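Local coordinates for protein aldehyde dehydrogenase (Anabaena variabilis, PDB 4H7N) that probably catalyses the NAD+-dependent oxidation of aldehydes to carboxylic acids, at residues V260-S265 against F366-P371; G235-I240 against G391-V396; V132-N137 against V159-I164. All coordinates share one frame; numbering follows the deposited sequence.

Contact 1: residues V260-S265 against F366-P371; sequences VNTGQS and FGPIMP
Phe-366 holds its ring over Gln-264 and Ser-265 with chi1 at -124°, an unusual value midway between two staggered positions. The ring lies along the backbone of the loop. One face meets the peptide link between Gln-264 and Ser-265, with the Ser-265 N over the ring centre. Gln-264 CA makes a CH-pi contact to the same face, 4.0 Å from the Phe-366 ring centroid. Chi1 of -59° puts Gln-264 CG beside its own backbone N, 3.5 Å from Phe-366 O, a buried carbonyl oxygen with no polar partner in the model.

The Gln-264 amide is fixed at both ends. Gln-264 NE2 donates to Asn-261 O at 3.0 Å, nearly straight, and OE1 accepts from Ile-309 N. The Gln-264 backbone N reaches Asn-261 O from the opposite face of the carbonyl plane, so two donors hold this oxygen. In return, Asn-261 ND2 donates to Gln-264 O at 2.9 Å. The loop is therefore tied to itself.

No conventional hydrogen bond crosses between the segments. Gly-263 CA lies 3.4 Å from Gly-367 O in a CA-H...O contact. A CB on Gly-263 would collide with that oxygen, and its positive phi also suits glycine. Thr-262 and Pro-368 lie side by side, with Thr-262 CG2 3.9 Å from Pro-368 CG. Thr-262 OG1 is hydrogen-bonded to Gly-306 O.

The Phe-Gly-Pro sequence of 366-368 matches the conserved Glu-Glu-x-Phe-Gly-Pro motif of aldehyde dehydrogenases. Segment 260-265 leads into the cysteine expected to be the nucleophile in this family. The contact probably forms part of the active-site surroundings typical of this family; the Ser-265 side chain is about 9 Å from that of the predicted active-site Glu-232.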
ATOM      1  N   VAL A 260       1.917 -28.829 -12.716  1.00 25.35           N
ATOM      2  CA  VAL A 260       1.779 -29.126 -11.308  1.00 27.24           C
ATOM      3  C   VAL A 260       0.437 -28.540 -10.869  1.00 25.17           C
ATOM      4  O   VAL A 260       0.012 -27.500 -11.345  1.00 24.95           O
ATOM      5  CB  VAL A 260       2.974 -28.611 -10.455  1.00 29.32           C
ATOM      6  CG1 VAL A 260       3.028 -27.096 -10.464  1.00 30.47           C
ATOM      7  CG2 VAL A 260       2.875 -29.144  -9.044  1.00 31.20           C
ATOM      8  N   ASN A 261      -0.263 -29.299 -10.048  1.00 25.54           N
ATOM      9  CA  ASN A 261      -1.625 -29.005  -9.619  1.00 25.58           C
ATOM     10  C   ASN A 261      -2.561 -28.924 -10.822  1.00 24.06           C
ATOM     11  O   ASN A 261      -3.528 -28.169 -10.820  1.00 22.84           O
ATOM     12  CB  ASN A 261      -1.689 -27.694  -8.803  1.00 25.59           C
ATOM     13  CG  ASN A 261      -2.865 -27.683  -7.811  1.00 26.32           C
ATOM     14  OD1 ASN A 261      -3.165 -28.692  -7.196  1.00 26.53           O
ATOM     15  ND2 ASN A 261      -3.548 -26.566  -7.706  1.00 26.72           N
ATOM     16  N   THR A 262      -2.250 -29.672 -11.871  1.00 25.97           N
ATOM     17  CA  THR A 262      -3.048 -29.653 -13.132  1.00 25.80           C
ATOM     18  C   THR A 262      -3.103 -28.227 -13.731  1.00 24.53           C
ATOM     19  O   THR A 262      -4.054 -27.850 -14.436  1.00 22.74           O
ATOM     20  CB  THR A 262      -4.456 -30.216 -12.921  1.00 27.43           C
ATOM     21  OG1 THR A 262      -4.380 -31.442 -12.174  1.00 28.24           O
ATOM     22  CG2 THR A 262      -5.128 -30.554 -14.240  1.00 29.28           C
ATOM     23  N   GLY A 263      -2.072 -27.446 -13.442  1.00 25.41           N
ATOM     24  CA  GLY A 263      -1.996 -26.088 -13.993  1.00 24.32           C
ATOM     25  C   GLY A 263      -2.864 -25.057 -13.310  1.00 23.28           C
ATOM     26  O   GLY A 263      -2.930 -23.920 -13.766  1.00 23.01           O
ATOM     27  N   GLN A 264      -3.465 -25.431 -12.181  1.00 23.11           N
ATOM     28  CA  GLN A 264      -4.407 -24.594 -11.449  1.00 23.48           C
ATOM     29  C   GLN A 264      -3.621 -23.771 -10.432  1.00 23.99           C
ATOM     30  O   GLN A 264      -3.575 -24.089  -9.251  1.00 21.03           O
ATOM     31  CB  GLN A 264      -5.476 -25.469 -10.749  1.00 23.85           C
ATOM     32  CG  GLN A 264      -6.261 -26.308 -11.742  1.00 25.41           C
ATOM     33  CD  GLN A 264      -7.108 -27.372 -11.082  1.00 27.06           C
ATOM     34  OE1 GLN A 264      -8.340 -27.301 -11.118  1.00 26.04           O
ATOM     35  NE2 GLN A 264      -6.450 -28.388 -10.475  1.00 28.53           N
ATOM     36  N   SER A 265      -3.013 -22.686 -10.925  1.00 23.40           N
ATOM     37  CA  SER A 265      -2.111 -21.897 -10.145  1.00 23.92           C
ATOM     38  C   SER A 265      -1.875 -20.586 -10.870  1.00 27.20           C
ATOM     39  O   SER A 265      -1.620 -20.576 -12.087  1.00 25.10           O
ATOM     40  CB  SER A 265      -0.796 -22.596  -9.945  1.00 23.54           C
ATOM     41  OG  SER A 265       0.101 -21.826  -9.239  1.00 23.58           O
ATOM     42  N   PHE A 366      -5.444 -21.515 -16.338  1.00 26.29           N
ATOM     43  CA  PHE A 366      -5.540 -22.271 -15.093  1.00 26.81           C
ATOM     44  C   PHE A 366      -5.742 -23.765 -15.401  1.00 29.23           C
ATOM     45  O   PHE A 366      -6.522 -24.445 -14.728  1.00 29.72           O
ATOM     46  CB  PHE A 366      -6.709 -21.726 -14.251  1.00 26.90           C
ATOM     47  CG  PHE A 366      -6.328 -21.284 -12.882  1.00 27.69           C
ATOM     48  CD1 PHE A 366      -5.427 -20.241 -12.704  1.00 27.89           C
ATOM     49  CD2 PHE A 366      -6.849 -21.922 -11.752  1.00 28.43           C
ATOM     50  CE1 PHE A 366      -5.060 -19.797 -11.433  1.00 27.06           C
ATOM     51  CE2 PHE A 366      -6.478 -21.480 -10.470  1.00 26.93           C
ATOM     52  CZ  PHE A 366      -5.605 -20.420 -10.318  1.00 27.37           C
ATOM     53  N   GLY A 367      -5.042 -24.259 -16.425  1.00 28.66           N
ATOM     54  CA  GLY A 367      -5.091 -25.667 -16.828  1.00 27.57           C
ATOM     55  C   GLY A 367      -3.720 -26.174 -17.243  1.00 29.57           C
ATOM     56  O   GLY A 367      -2.739 -25.414 -17.247  1.00 28.82           O
ATOM     57  N   PRO A 368      -3.621 -27.469 -17.620  1.00 28.51           N
ATOM     58  CA  PRO A 368      -2.293 -28.048 -17.835  1.00 28.69           C
ATOM     59  C   PRO A 368      -1.879 -27.937 -19.309  1.00 29.70           C
ATOM     60  O   PRO A 368      -1.512 -28.931 -19.950  1.00 31.97           O
ATOM     61  CB  PRO A 368      -2.499 -29.501 -17.420  1.00 28.21           C
ATOM     62  CG  PRO A 368      -3.896 -29.802 -17.878  1.00 29.77           C
ATOM     63  CD  PRO A 368      -4.670 -28.494 -17.704  1.00 29.02           C
ATOM     64  N   ILE A 369      -1.926 -26.727 -19.824  1.00 28.97           N
ATOM     65  CA  ILE A 369      -1.751 -26.490 -21.259  1.00 31.29           C
ATOM     66  C   ILE A 369      -0.414 -25.821 -21.536  1.00 30.68           C
ATOM     67  O   ILE A 369      -0.039 -24.893 -20.845  1.00 29.88           O
ATOM     68  CB  ILE A 369      -2.834 -25.565 -21.807  1.00 29.85           C
ATOM     69  CG1 ILE A 369      -4.206 -26.036 -21.356  1.00 31.15           C
ATOM     70  CG2 ILE A 369      -2.786 -25.541 -23.327  1.00 32.94           C
ATOM     71  CD1 ILE A 369      -4.501 -27.502 -21.625  1.00 32.81           C
HETATM   72  N   MSE A 370       0.277 -26.294 -22.572  1.00 29.81           N
HETATM   73  CA  MSE A 370       1.608 -25.829 -22.896  1.00 29.02           C
HETATM   74  C   MSE A 370       1.577 -25.439 -24.352  1.00 30.73           C
HETATM   75  O   MSE A 370       1.828 -26.289 -25.222  1.00 31.00           O
HETATM   76  CB  MSE A 370       2.595 -26.954 -22.640  1.00 27.57           C
HETATM   77  CG  MSE A 370       2.828 -27.165 -21.154  1.00 26.92           C
HETATM   78 SE   MSE A 370       3.826 -28.807 -20.755  0.85 30.23          SE
HETATM   79  CE  MSE A 370       2.440 -30.140 -21.082  1.00 29.56           C
ATOM     80  N   PRO A 371       1.193 -24.200 -24.650  1.00 28.74           N
ATOM     81  CA  PRO A 371       1.328 -23.683 -26.016  1.00 29.05           C
ATOM     82  C   PRO A 371       2.745 -23.185 -26.259  1.00 28.21           C
ATOM     83  O   PRO A 371       3.244 -22.337 -25.498  1.00 27.62           O
ATOM     84  CB  PRO A 371       0.322 -22.507 -26.045  1.00 30.16           C
ATOM     85  CG  PRO A 371       0.176 -22.076 -24.620  1.00 28.77           C
ATOM     86  CD  PRO A 371       0.710 -23.167 -23.722  1.00 29.48           C
TER

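Contact 2: residues G235-I240 against G391-V396; sequences GKDPAI and GLSAAV
From Pro-238 to Ile-240 the chain pairs in parallel with Ala-394 to Val-396, the axes of the short strands 4.6 Å apart and 9° from parallel. Ala-395 bonds through both its N and its O: Ala-395 N donates to Pro-238 O, and Ala-395 O accepts from Ile-240 N at 2.9 Å.

Ala-239 and Ala-395 share one face of the sheet, with their CB atoms 4.2 Å apart. Ile-240 and Val-396 share the other and pack on helix 401-408. Pro-238 CD rests 3.8 Å from Ala-394 CB.

Before the Pro-238 bond, Asp-237 puts its carboxylate across the gap. CG sits beside the backbone N (chi1 -68°). Ser-393 N donates to Asp-237 OD1 at 3.0 Å, from well above the carboxylate plane. A water also donates to Asp-237 OD1 at 2.6 Å, and itself accepts from Lys-236 N and Leu-392 N. The side chain of Leu-392 lies about 4 Å from that of the predicted active-site Glu-232, nearest atoms.

The buried carboxylate and its water thus link the chains where direct backbone bonds are not made. Two donors on OD1 are likely to favour the ionised form of Asp-237.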
ATOM      1  N   GLY A 235      -2.129 -14.577 -13.224  1.00 29.51           N
ATOM      2  CA  GLY A 235      -0.989 -14.456 -14.068  1.00 29.50           C
ATOM      3  C   GLY A 235      -1.168 -15.202 -15.381  1.00 28.34           C
ATOM      4  O   GLY A 235      -2.041 -16.060 -15.522  1.00 25.67           O
ATOM      5  N   LYS A 236      -0.314 -14.846 -16.326  1.00 26.70           N
ATOM      6  CA  LYS A 236      -0.125 -15.609 -17.537  1.00 26.97           C
ATOM      7  C   LYS A 236       1.390 -15.744 -17.737  1.00 26.44           C
ATOM      8  O   LYS A 236       2.011 -15.194 -18.680  1.00 25.56           O
ATOM      9  CB  LYS A 236      -0.812 -14.889 -18.706  1.00 27.31           C
ATOM     10  CG  LYS A 236      -0.984 -15.733 -19.937  1.00 28.87           C
ATOM     11  CD  LYS A 236      -2.203 -16.612 -19.871  1.00 29.23           C
ATOM     12  CE  LYS A 236      -2.368 -17.469 -21.136  1.00 28.65           C
ATOM     13  NZ  LYS A 236      -3.251 -18.624 -20.866  1.00 29.25           N
ATOM     14  N   ASP A 237       2.010 -16.460 -16.821  1.00 25.37           N
ATOM     15  CA  ASP A 237       3.454 -16.433 -16.755  1.00 25.43           C
ATOM     16  C   ASP A 237       4.123 -17.065 -17.995  1.00 24.16           C
ATOM     17  O   ASP A 237       3.782 -18.193 -18.374  1.00 23.56           O
ATOM     18  CB  ASP A 237       3.953 -17.101 -15.491  1.00 25.05           C
ATOM     19  CG  ASP A 237       3.614 -16.319 -14.184  1.00 28.68           C
ATOM     20  OD1 ASP A 237       2.898 -15.244 -14.153  1.00 26.19           O
ATOM     21  OD2 ASP A 237       4.070 -16.839 -13.117  1.00 27.46           O
ATOM     22  N   PRO A 238       5.025 -16.315 -18.668  1.00 23.50           N
ATOM     23  CA  PRO A 238       5.773 -16.861 -19.802  1.00 23.80           C
ATOM     24  C   PRO A 238       7.110 -17.497 -19.419  1.00 23.39           C
ATOM     25  O   PRO A 238       7.739 -17.081 -18.446  1.00 24.24           O
ATOM     26  CB  PRO A 238       6.006 -15.671 -20.631  1.00 23.72           C
ATOM     27  CG  PRO A 238       6.144 -14.549 -19.645  1.00 24.84           C
ATOM     28  CD  PRO A 238       5.281 -14.902 -18.479  1.00 22.82           C
ATOM     29  N   ALA A 239       7.525 -18.482 -20.190  1.00 24.09           N
ATOM     30  CA  ALA A 239       8.905 -18.990 -20.160  1.00 24.10           C
ATOM     31  C   ALA A 239       9.522 -18.731 -21.518  1.00 25.52           C
ATOM     32  O   ALA A 239       8.883 -18.978 -22.562  1.00 25.27           O
ATOM     33  CB  ALA A 239       8.910 -20.499 -19.827  1.00 23.73           C
ATOM     34  N   ILE A 240      10.745 -18.215 -21.504  1.00 25.72           N
ATOM     35  CA  ILE A 240      11.550 -17.942 -22.683  1.00 26.58           C
ATOM     36  C   ILE A 240      12.742 -18.900 -22.594  1.00 27.28           C
ATOM     37  O   ILE A 240      13.474 -18.942 -21.559  1.00 26.85           O
ATOM     38  CB  ILE A 240      12.073 -16.484 -22.696  1.00 26.44           C
ATOM     39  CG1 ILE A 240      10.917 -15.485 -22.840  1.00 27.48           C
ATOM     40  CG2 ILE A 240      12.986 -16.250 -23.886  1.00 27.40           C
ATOM     41  CD1 ILE A 240      11.348 -14.019 -22.688  1.00 28.73           C
ATOM     42  N   GLY A 391       1.351  -9.736 -14.982  1.00 23.86           N
ATOM     43  CA  GLY A 391       2.733  -9.398 -14.676  1.00 24.62           C
ATOM     44  C   GLY A 391       3.175  -9.962 -13.360  1.00 24.21           C
ATOM     45  O   GLY A 391       3.838  -9.283 -12.569  1.00 23.99           O
ATOM     46  N   LEU A 392       2.835 -11.239 -13.140  1.00 23.45           N
ATOM     47  CA  LEU A 392       3.121 -11.866 -11.887  1.00 23.71           C
ATOM     48  C   LEU A 392       4.547 -12.440 -11.896  1.00 23.73           C
ATOM     49  O   LEU A 392       5.392 -12.033 -11.073  1.00 22.28           O
ATOM     50  CB  LEU A 392       2.088 -12.990 -11.599  1.00 24.44           C
ATOM     51  CG  LEU A 392       2.055 -13.517 -10.187  1.00 26.77           C
ATOM     52  CD1 LEU A 392       1.728 -12.444  -9.158  1.00 29.45           C
ATOM     53  CD2 LEU A 392       1.055 -14.659  -9.996  1.00 28.88           C
ATOM     54  N   SER A 393       4.807 -13.396 -12.800  1.00 22.56           N
ATOM     55  CA  SER A 393       6.143 -13.991 -12.880  1.00 23.16           C
ATOM     56  C   SER A 393       6.520 -14.361 -14.300  1.00 22.30           C
ATOM     57  O   SER A 393       5.708 -14.271 -15.214  1.00 21.90           O
ATOM     58  CB  SER A 393       6.207 -15.285 -12.018  1.00 24.61           C
ATOM     59  OG  SER A 393       5.070 -15.426 -11.176  1.00 26.25           O
ATOM     60  N   ALA A 394       7.714 -14.926 -14.436  1.00 21.79           N
ATOM     61  CA  ALA A 394       8.231 -15.423 -15.701  1.00 23.06           C
ATOM     62  C   ALA A 394       9.458 -16.303 -15.476  1.00 22.14           C
ATOM     63  O   ALA A 394      10.012 -16.359 -14.391  1.00 25.08           O
ATOM     64  CB  ALA A 394       8.586 -14.270 -16.645  1.00 22.74           C
ATOM     65  N   ALA A 395       9.889 -16.962 -16.526  1.00 22.78           N
ATOM     66  CA  ALA A 395      11.117 -17.763 -16.482  1.00 23.20           C
ATOM     67  C   ALA A 395      11.952 -17.525 -17.742  1.00 23.47           C
ATOM     68  O   ALA A 395      11.386 -17.388 -18.839  1.00 23.47           O
ATOM     69  CB  ALA A 395      10.780 -19.218 -16.340  1.00 23.46           C
ATOM     70  N   VAL A 396      13.275 -17.527 -17.591  1.00 23.24           N
ATOM     71  CA  VAL A 396      14.179 -17.441 -18.730  1.00 23.59           C
ATOM     72  C   VAL A 396      15.265 -18.474 -18.566  1.00 24.40           C
ATOM     73  O   VAL A 396      15.871 -18.554 -17.495  1.00 26.91           O
ATOM     74  CB  VAL A 396      14.868 -16.052 -18.797  1.00 24.08           C
ATOM     75  CG1 VAL A 396      15.743 -15.961 -20.032  1.00 25.26           C
ATOM     76  CG2 VAL A 396      13.813 -14.926 -18.827  1.00 24.71           C
TER
HETATM   77  O   HOH W   1       1.901 -13.108 -15.252  1.00 23.59           O

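Contact 3: residues V132-N137 against V159-I164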
ATOM      1  N   VAL A 132      -9.428 -12.134   5.083  1.00 21.46           N
ATOM      2  CA  VAL A 132      -8.779 -12.902   4.043  1.00 21.20           C
ATOM      3  C   VAL A 132      -9.787 -13.669   3.218  1.00 22.14           C
ATOM      4  O   VAL A 132     -10.589 -14.445   3.747  1.00 21.91           O
ATOM      5  CB  VAL A 132      -7.796 -13.907   4.668  1.00 22.46           C
ATOM      6  CG1 VAL A 132      -7.246 -14.844   3.603  1.00 24.59           C
ATOM      7  CG2 VAL A 132      -6.655 -13.154   5.340  1.00 22.00           C
ATOM      8  N   ILE A 133      -9.735 -13.478   1.907  1.00 22.45           N
ATOM      9  CA  ILE A 133     -10.599 -14.206   0.954  1.00 22.80           C
ATOM     10  C   ILE A 133      -9.675 -14.971   0.067  1.00 22.36           C
ATOM     11  O   ILE A 133      -8.852 -14.349  -0.650  1.00 20.97           O
ATOM     12  CB  ILE A 133     -11.445 -13.223   0.124  1.00 22.56           C
ATOM     13  CG1 ILE A 133     -12.331 -12.417   1.080  1.00 23.70           C
ATOM     14  CG2 ILE A 133     -12.279 -14.000  -0.918  1.00 25.39           C
ATOM     15  CD1 ILE A 133     -13.051 -11.235   0.448  1.00 24.76           C
ATOM     16  N   SER A 134      -9.758 -16.306   0.124  1.00 22.89           N
ATOM     17  CA  SER A 134      -8.751 -17.164  -0.489  1.00 23.00           C
ATOM     18  C   SER A 134      -9.399 -18.147  -1.512  1.00 24.83           C
ATOM     19  O   SER A 134     -10.550 -18.497  -1.390  1.00 24.88           O
ATOM     20  CB  SER A 134      -7.982 -17.920   0.597  1.00 25.12           C
ATOM     21  OG  SER A 134      -8.855 -18.725   1.419  1.00 23.62           O
ATOM     22  N   PRO A 135      -8.635 -18.586  -2.512  1.00 25.47           N
ATOM     23  CA  PRO A 135      -9.156 -19.354  -3.643  1.00 26.13           C
ATOM     24  C   PRO A 135      -9.109 -20.842  -3.404  1.00 25.22           C
ATOM     25  O   PRO A 135      -8.552 -21.311  -2.406  1.00 25.17           O
ATOM     26  CB  PRO A 135      -8.225 -18.966  -4.785  1.00 27.39           C
ATOM     27  CG  PRO A 135      -6.893 -18.757  -4.104  1.00 27.60           C
ATOM     28  CD  PRO A 135      -7.205 -18.263  -2.701  1.00 28.35           C
ATOM     29  N   TRP A 136      -9.718 -21.578  -4.336  1.00 26.40           N
ATOM     30  CA  TRP A 136      -9.902 -23.030  -4.206  1.00 25.07           C
ATOM     31  C   TRP A 136      -8.722 -23.899  -4.681  1.00 25.08           C
ATOM     32  O   TRP A 136      -8.739 -25.100  -4.443  1.00 24.13           O
ATOM     33  CB  TRP A 136     -11.181 -23.466  -4.947  1.00 25.13           C
ATOM     34  CG  TRP A 136     -11.305 -22.932  -6.311  1.00 24.32           C
ATOM     35  CD1 TRP A 136     -12.030 -21.858  -6.706  1.00 25.26           C
ATOM     36  CD2 TRP A 136     -10.649 -23.432  -7.474  1.00 24.75           C
ATOM     37  NE1 TRP A 136     -11.871 -21.658  -8.042  1.00 26.00           N
ATOM     38  CE2 TRP A 136     -11.013 -22.612  -8.537  1.00 25.35           C
ATOM     39  CE3 TRP A 136      -9.772 -24.504  -7.711  1.00 25.34           C
ATOM     40  CZ2 TRP A 136     -10.560 -22.827  -9.839  1.00 26.23           C
ATOM     41  CZ3 TRP A 136      -9.319 -24.719  -9.012  1.00 25.62           C
ATOM     42  CH2 TRP A 136      -9.722 -23.891 -10.063  1.00 26.53           C
ATOM     43  N   ASN A 137      -7.705 -23.339  -5.342  1.00 23.42           N
ATOM     44  CA  ASN A 137      -6.692 -24.166  -6.004  1.00 24.20           C
ATOM     45  C   ASN A 137      -5.564 -24.752  -5.118  1.00 25.20           C
ATOM     46  O   ASN A 137      -5.124 -25.903  -5.331  1.00 25.68           O
ATOM     47  CB  ASN A 137      -6.127 -23.463  -7.206  1.00 24.26           C
ATOM     48  CG  ASN A 137      -5.419 -22.198  -6.825  1.00 26.54           C
ATOM     49  OD1 ASN A 137      -6.012 -21.316  -6.209  1.00 27.98           O
ATOM     50  ND2 ASN A 137      -4.151 -22.119  -7.125  1.00 28.56           N
ATOM     51  N   VAL A 159     -11.104 -15.482   8.045  1.00 20.83           N
ATOM     52  CA  VAL A 159     -10.743 -16.143   6.847  1.00 22.07           C
ATOM     53  C   VAL A 159     -11.980 -16.756   6.190  1.00 21.73           C
ATOM     54  O   VAL A 159     -12.688 -17.526   6.828  1.00 22.40           O
ATOM     55  CB  VAL A 159      -9.731 -17.308   7.143  1.00 23.07           C
ATOM     56  CG1 VAL A 159      -9.336 -18.068   5.868  1.00 22.81           C
ATOM     57  CG2 VAL A 159      -8.524 -16.772   7.848  1.00 23.33           C
ATOM     58  N   LYS A 160     -12.187 -16.425   4.924  1.00 20.60           N
ATOM     59  CA  LYS A 160     -13.291 -16.925   4.097  1.00 23.45           C
ATOM     60  C   LYS A 160     -12.723 -17.650   2.884  1.00 22.72           C
ATOM     61  O   LYS A 160     -12.446 -17.048   1.841  1.00 22.33           O
ATOM     62  CB  LYS A 160     -14.277 -15.797   3.624  1.00 23.64           C
ATOM     63  CG  LYS A 160     -15.559 -16.482   3.149  1.00 26.23           C
ATOM     64  CD  LYS A 160     -16.268 -15.911   1.949  1.00 27.21           C
ATOM     65  CE  LYS A 160     -15.433 -15.886   0.691  1.00 25.54           C
ATOM     66  NZ  LYS A 160     -15.636 -17.113  -0.030  1.00 27.08           N
ATOM     67  N   PRO A 161     -12.508 -18.943   3.020  1.00 22.95           N
ATOM     68  CA  PRO A 161     -12.069 -19.725   1.855  1.00 24.42           C
ATOM     69  C   PRO A 161     -13.182 -19.886   0.819  1.00 24.35           C
ATOM     70  O   PRO A 161     -14.312 -19.579   1.103  1.00 24.29           O
ATOM     71  CB  PRO A 161     -11.646 -21.079   2.449  1.00 24.39           C
ATOM     72  CG  PRO A 161     -11.782 -20.946   3.930  1.00 26.00           C
ATOM     73  CD  PRO A 161     -12.725 -19.797   4.199  1.00 25.41           C
ATOM     74  N   SER A 162     -12.822 -20.283  -0.387  1.00 25.81           N
ATOM     75  CA  SER A 162     -13.766 -20.472  -1.490  1.00 26.55           C
ATOM     76  C   SER A 162     -14.698 -21.576  -1.121  1.00 26.85           C
ATOM     77  O   SER A 162     -14.283 -22.596  -0.584  1.00 25.96           O
ATOM     78  CB  SER A 162     -13.032 -20.913  -2.775  1.00 27.17           C
ATOM     79  OG  SER A 162     -13.932 -21.320  -3.824  1.00 26.44           O
ATOM     80  N   GLU A 163     -15.957 -21.347  -1.444  1.00 27.81           N
ATOM     81  CA  GLU A 163     -17.002 -22.318  -1.347  1.00 28.45           C
ATOM     82  C   GLU A 163     -16.762 -23.545  -2.211  1.00 27.24           C
ATOM     83  O   GLU A 163     -17.362 -24.596  -1.962  1.00 25.48           O
ATOM     84  CB  GLU A 163     -18.345 -21.665  -1.724  1.00 30.85           C
ATOM     85  CG  GLU A 163     -18.572 -21.402  -3.202  1.00 33.50           C
ATOM     86  CD  GLU A 163     -17.920 -20.150  -3.781  1.00 35.76           C
ATOM     87  OE1 GLU A 163     -17.102 -19.424  -3.149  1.00 36.80           O
ATOM     88  OE2 GLU A 163     -18.190 -19.925  -4.964  1.00 41.99           O
ATOM     89  N   ILE A 164     -15.897 -23.422  -3.211  1.00 25.91           N
ATOM     90  CA  ILE A 164     -15.524 -24.581  -4.059  1.00 28.46           C
ATOM     91  C   ILE A 164     -14.654 -25.617  -3.322  1.00 28.17           C
ATOM     92  O   ILE A 164     -14.660 -26.777  -3.685  1.00 27.53           O
ATOM     93  CB  ILE A 164     -14.810 -24.103  -5.354  1.00 28.00           C
ATOM     94  CG1 ILE A 164     -15.683 -23.113  -6.153  1.00 28.87           C
ATOM     95  CG2 ILE A 164     -14.411 -25.273  -6.193  1.00 31.07           C
ATOM     96  CD1 ILE A 164     -17.020 -23.638  -6.623  1.00 31.05           C
TER
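Trp-136 receives Ile-164 on one ring face and Ser-162 at an edge. Ile-164 CG2 makes a CH-pi contact over that face, 4.3 Å from the centroid of the five-membered ring of Trp-136 and 28° off its normal. Ser-162 OG lies in the ring plane, 3.5 Å from Trp-136 CD1. Trp-136 CG stands between its own backbone N and carbonyl carbon (chi1 48°), which lays the indole alongside Ile-164. Trp-136 and Ile-164 run side by side in the same direction, their CB atoms 3.7 Å apart. Gln-264, Ile-309 and Ala-310 also touch the Trp-136 side chain.

Ser-162 OG accepts from Ile-164 N at 2.9 Å, forming an ST turn. This bond probably helps to set Ile-164 against the indole face. An alanine here takes away the acceptor of Ile-164 N and the oxygen at the indole edge, and the turn would probably be freer to shift against Trp-136.

Further back, the two strands pair in parallel. Lys-160 N donates to Val-132 O at 2.8 Å, almost straight along the carbonyl. The return bond, from Ser-134 N to Lys-160 O, is longer at 3.3 Å. Val-132 and Val-159 share one face of the sheet and both pack on Thr-147. Ile-133 and Lys-160 lie on the other face and cross obliquely, with Ile-133 CG2 4.0 Å from Lys-160 CE. The lysine chain is bent at several torsions. Lys-160 NZ donates to Pro-161 O at 3.0 Å, from above the carbonyl plane, and also to Gly-191 O.

The strands belong to a beta-alpha-beta crossover of a Rossmann-type fold. The position of Lys-160 is consistent with the cofactor-binding lysine of relatives. Two carbonyl oxygens hold its buried ammonium group and probably favour the charged form.

How the contacts relate
Contact 3 comes first along the chain, on the sheet with strands 118-134 and 156-161. Segment 235-240 follows, then both segments of contact 1, then 391-396, which completes contact 2. Contacts 1 and 2 reach the same seven-stranded sheet, with centres about 13 Å apart. Contact 3 has its centre about 19 Å from contact 1 and 24 Å from contact 2. The loop 260-265 of contact 1 meets the loop after strand 118-134: Asn-137 O probably accepts from Asn-261 ND2, and Asn-137 ND2 probably donates to Gln-264 O. Contact 1, which runs into strand 369-375 of the second sheet, thus borders the probable cofactor-binding part, consistent with an active site between two domains.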